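Local coordinates for amidase, hydantoinase/carbamoylase family (PDB 6C0D), which probably hydrolyses N-carbamoyl-L-amino acids as a zinc-dependent, homodimeric amidase of the peptidase M20 family, at residues Glu204-Leu209 with Gln357-Pro362. Sequence-based numbering, arbitrary orientation.
With EDO (1,2-ethanediol), chain J.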
loop_
_atom_site.group_PDB
_atom_site.type_symbol
_atom_site.label_atom_id
_atom_site.label_comp_id
_atom_site.label_asym_id
_atom_site.label_seq_id
_atom_site.Cartn_x
_atom_site.Cartn_y
_atom_site.Cartn_z
ATOM N N GLU A 204 -9.462 11.662 28.028
ATOM C CA GLU A 204 -8.177 11.374 28.672
ATOM C C GLU A 204 -7.192 12.528 28.520
ATOM O O GLU A 204 -6.530 12.923 29.485
ATOM C CB GLU A 204 -7.555 10.093 28.111
ATOM C CG GLU A 204 -6.097 9.916 28.552
ATOM C CD GLU A 204 -5.378 8.773 27.857
ATOM O OE1 GLU A 204 -5.326 7.662 28.428
ATOM O OE2 GLU A 204 -4.863 8.987 26.740
ATOM N N ALA A 205 -7.057 13.072 27.307
ATOM C CA ALA A 205 -6.099 14.153 27.109
ATOM C C ALA A 205 -6.419 15.365 27.973
ATOM O O ALA A 205 -5.505 16.108 28.348
ATOM C CB ALA A 205 -6.041 14.566 25.636
ATOM N N SER A 206 -7.702 15.598 28.279
ATOM C CA SER A 206 -8.080 16.696 29.160
ATOM C C SER A 206 -7.962 16.337 30.635
ATOM O O SER A 206 -8.107 17.225 31.480
ATOM C CB SER A 206 -9.510 17.149 28.849
ATOM O OG SER A 206 -9.602 17.655 27.524
ATOM N N ALA A 207 -7.659 15.076 30.955
ATOM C CA ALA A 207 -7.577 14.562 32.325
ATOM C C ALA A 207 -8.891 14.740 33.079
ATOM O O ALA A 207 -8.900 14.781 34.318
ATOM C CB ALA A 207 -6.418 15.196 33.115
ATOM N N LYS A 208 -10.005 14.836 32.351
ATOM C CA LYS A 208 -11.329 14.910 32.966
ATOM C C LYS A 208 -11.903 13.504 33.124
ATOM O O LYS A 208 -11.411 12.537 32.543
ATOM C CB LYS A 208 -12.286 15.753 32.122
ATOM C CG LYS A 208 -11.834 17.158 31.801
ATOM C CD LYS A 208 -12.046 18.100 32.960
ATOM C CE LYS A 208 -12.074 19.534 32.459
ATOM N NZ LYS A 208 -11.959 20.513 33.560
ATOM N N LEU A 209 -12.972 13.400 33.917
ATOM C CA LEU A 209 -13.549 12.116 34.276
ATOM C C LEU A 209 -14.905 11.847 33.630
ATOM O O LEU A 209 -15.331 10.689 33.606
ATOM C CB LEU A 209 -13.698 12.014 35.805
ATOM C CG LEU A 209 -12.380 12.203 36.598
ATOM C CD1 LEU A 209 -12.631 12.035 38.104
ATOM C CD2 LEU A 209 -11.310 11.221 36.098
ATOM N N GLN A 357 -14.401 18.327 36.905
ATOM C CA GLN A 357 -13.835 17.157 36.235
ATOM C C GLN A 357 -14.752 16.647 35.127
ATOM O O GLN A 357 -14.735 15.459 34.799
ATOM C CB GLN A 357 -13.539 16.047 37.250
ATOM C CG GLN A 357 -12.514 16.489 38.307
ATOM C CD GLN A 357 -11.125 16.764 37.760
ATOM O OE1 GLN A 357 -10.831 16.550 36.574
ATOM N NE2 GLN A 357 -10.237 17.238 38.640
ATOM N N TRP A 358 -15.569 17.524 34.539
ATOM C CA TRP A 358 -16.431 17.117 33.436
ATOM C C TRP A 358 -16.369 18.136 32.303
ATOM O O TRP A 358 -15.974 19.294 32.499
ATOM C CB TRP A 358 -17.891 16.934 33.910
ATOM C CG TRP A 358 -18.560 18.230 34.246
ATOM C CD1 TRP A 358 -18.498 18.911 35.435
ATOM C CD2 TRP A 358 -19.377 19.021 33.366
ATOM N NE1 TRP A 358 -19.232 20.090 35.342
ATOM C CE2 TRP A 358 -19.779 20.173 34.085
ATOM C CE3 TRP A 358 -19.800 18.867 32.038
ATOM C CZ2 TRP A 358 -20.596 21.171 33.518
ATOM C CZ3 TRP A 358 -20.618 19.858 31.469
ATOM C CH2 TRP A 358 -20.993 21.000 32.207
ATOM N N MET A 359 -16.745 17.698 31.094
ATOM C CA MET A 359 -16.779 18.629 29.961
ATOM C C MET A 359 -17.827 18.188 28.947
ATOM O O MET A 359 -18.175 17.010 28.856
ATOM C CB MET A 359 -15.424 18.734 29.242
ATOM C CG MET A 359 -14.952 17.382 28.660
ATOM S SD MET A 359 -13.227 17.349 28.055
ATOM C CE MET A 359 -13.432 18.185 26.503
ATOM N N HIS A 360 -18.315 19.153 28.169
ATOM C CA HIS A 360 -19.041 18.836 26.943
ATOM C C HIS A 360 -18.055 18.431 25.852
ATOM O O HIS A 360 -16.932 18.946 25.774
ATOM C CB HIS A 360 -19.835 20.046 26.437
ATOM C CG HIS A 360 -21.042 20.381 27.258
ATOM N ND1 HIS A 360 -21.028 21.346 28.239
ATOM C CD2 HIS A 360 -22.314 19.911 27.204
ATOM C CE1 HIS A 360 -22.233 21.440 28.778
ATOM N NE2 HIS A 360 -23.033 20.581 28.166
ATOM N N MET A 361 -18.499 17.532 24.973
ATOM C CA MET A 361 -17.629 17.072 23.887
ATOM C C MET A 361 -18.456 16.314 22.862
ATOM O O MET A 361 -19.471 15.710 23.217
ATOM C CB MET A 361 -16.524 16.146 24.428
ATOM C CG MET A 361 -17.135 14.957 25.202
ATOM S SD MET A 361 -15.845 13.911 25.964
ATOM C CE MET A 361 -15.134 13.150 24.508
ATOM N N PRO A 362 -18.053 16.307 21.597
ATOM C CA PRO A 362 -18.720 15.440 20.625
ATOM C C PRO A 362 -18.284 13.998 20.816
ATOM O O PRO A 362 -17.247 13.712 21.434
ATOM C CB PRO A 362 -18.229 15.986 19.279
ATOM C CG PRO A 362 -16.798 16.445 19.613
ATOM C CD PRO A 362 -16.924 17.051 21.000
HETATM C C1 EDO J . -8.952 10.860 33.398
HETATM O O1 EDO J . -8.994 11.181 32.001
HETATM C C2 EDO J . -8.087 9.634 33.671
HETATM O O2 EDO J . -6.928 10.053 34.412
HETATM O O HOH W 1 -15.124 20.738 34.703
HETATM O O HOH W 2 -9.779 19.726 36.182
#
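Gln357 and Lys208 bury the most surface here, and they show how the entries of two parallel neighbouring strands are joined by one backbone bond and a long aliphatic side chain. Leu209 N donates to Gln357 O at 2.9 Å, a fairly straight bond (N-H...O 159°) whose donor stands somewhat off the carbonyl plane. It precedes the parallel pairing of strands 210-227 and 358-363, which Met359 continues through backbone bonds to Ile210 and Val212. Just before Lys208 and Leu209, Ala207 leaves helical geometry with positive phi in a Schellman motif following helix 202-206, and the chain then turns toward the strand.

Lys208 runs alongside the backbone of Gln357 and Trp358: its CB is 3.6 Å from Gln357 O, and its CD is 3.9 Å from Trp358 N. A bend at chi2 (-79°) turns the chain along that backbone, and NZ reaches the carbonyl of Gly356. Two waters add weak bonds to NZ; one of them donates to Trp358 O at 2.8 Å, the other weakly to Gln357 OE1. Gln357 CB lies 4.1 Å from Leu209 CG, the two side chains crossing at an angle, and a bend at chi2 (-66°) swings its amide back so that OE1 comes to 4.0 Å from Lys208 CA.

Met359 points toward the helix end, where its SD lies 3.7 Å from Ser206 OG and 4.0 Å from Lys208 CG; that hydroxyl is hydrogen-bonded to Arg202 O.

The chemistry is thus divided: a main-chain bond joins the two chains just before the strands pair, methylenes and sulfur fill the flank, and the ammonium group, bonded to the Gly356 carbonyl and weakly to two waters, probably remains charged at this partly hydrated surface.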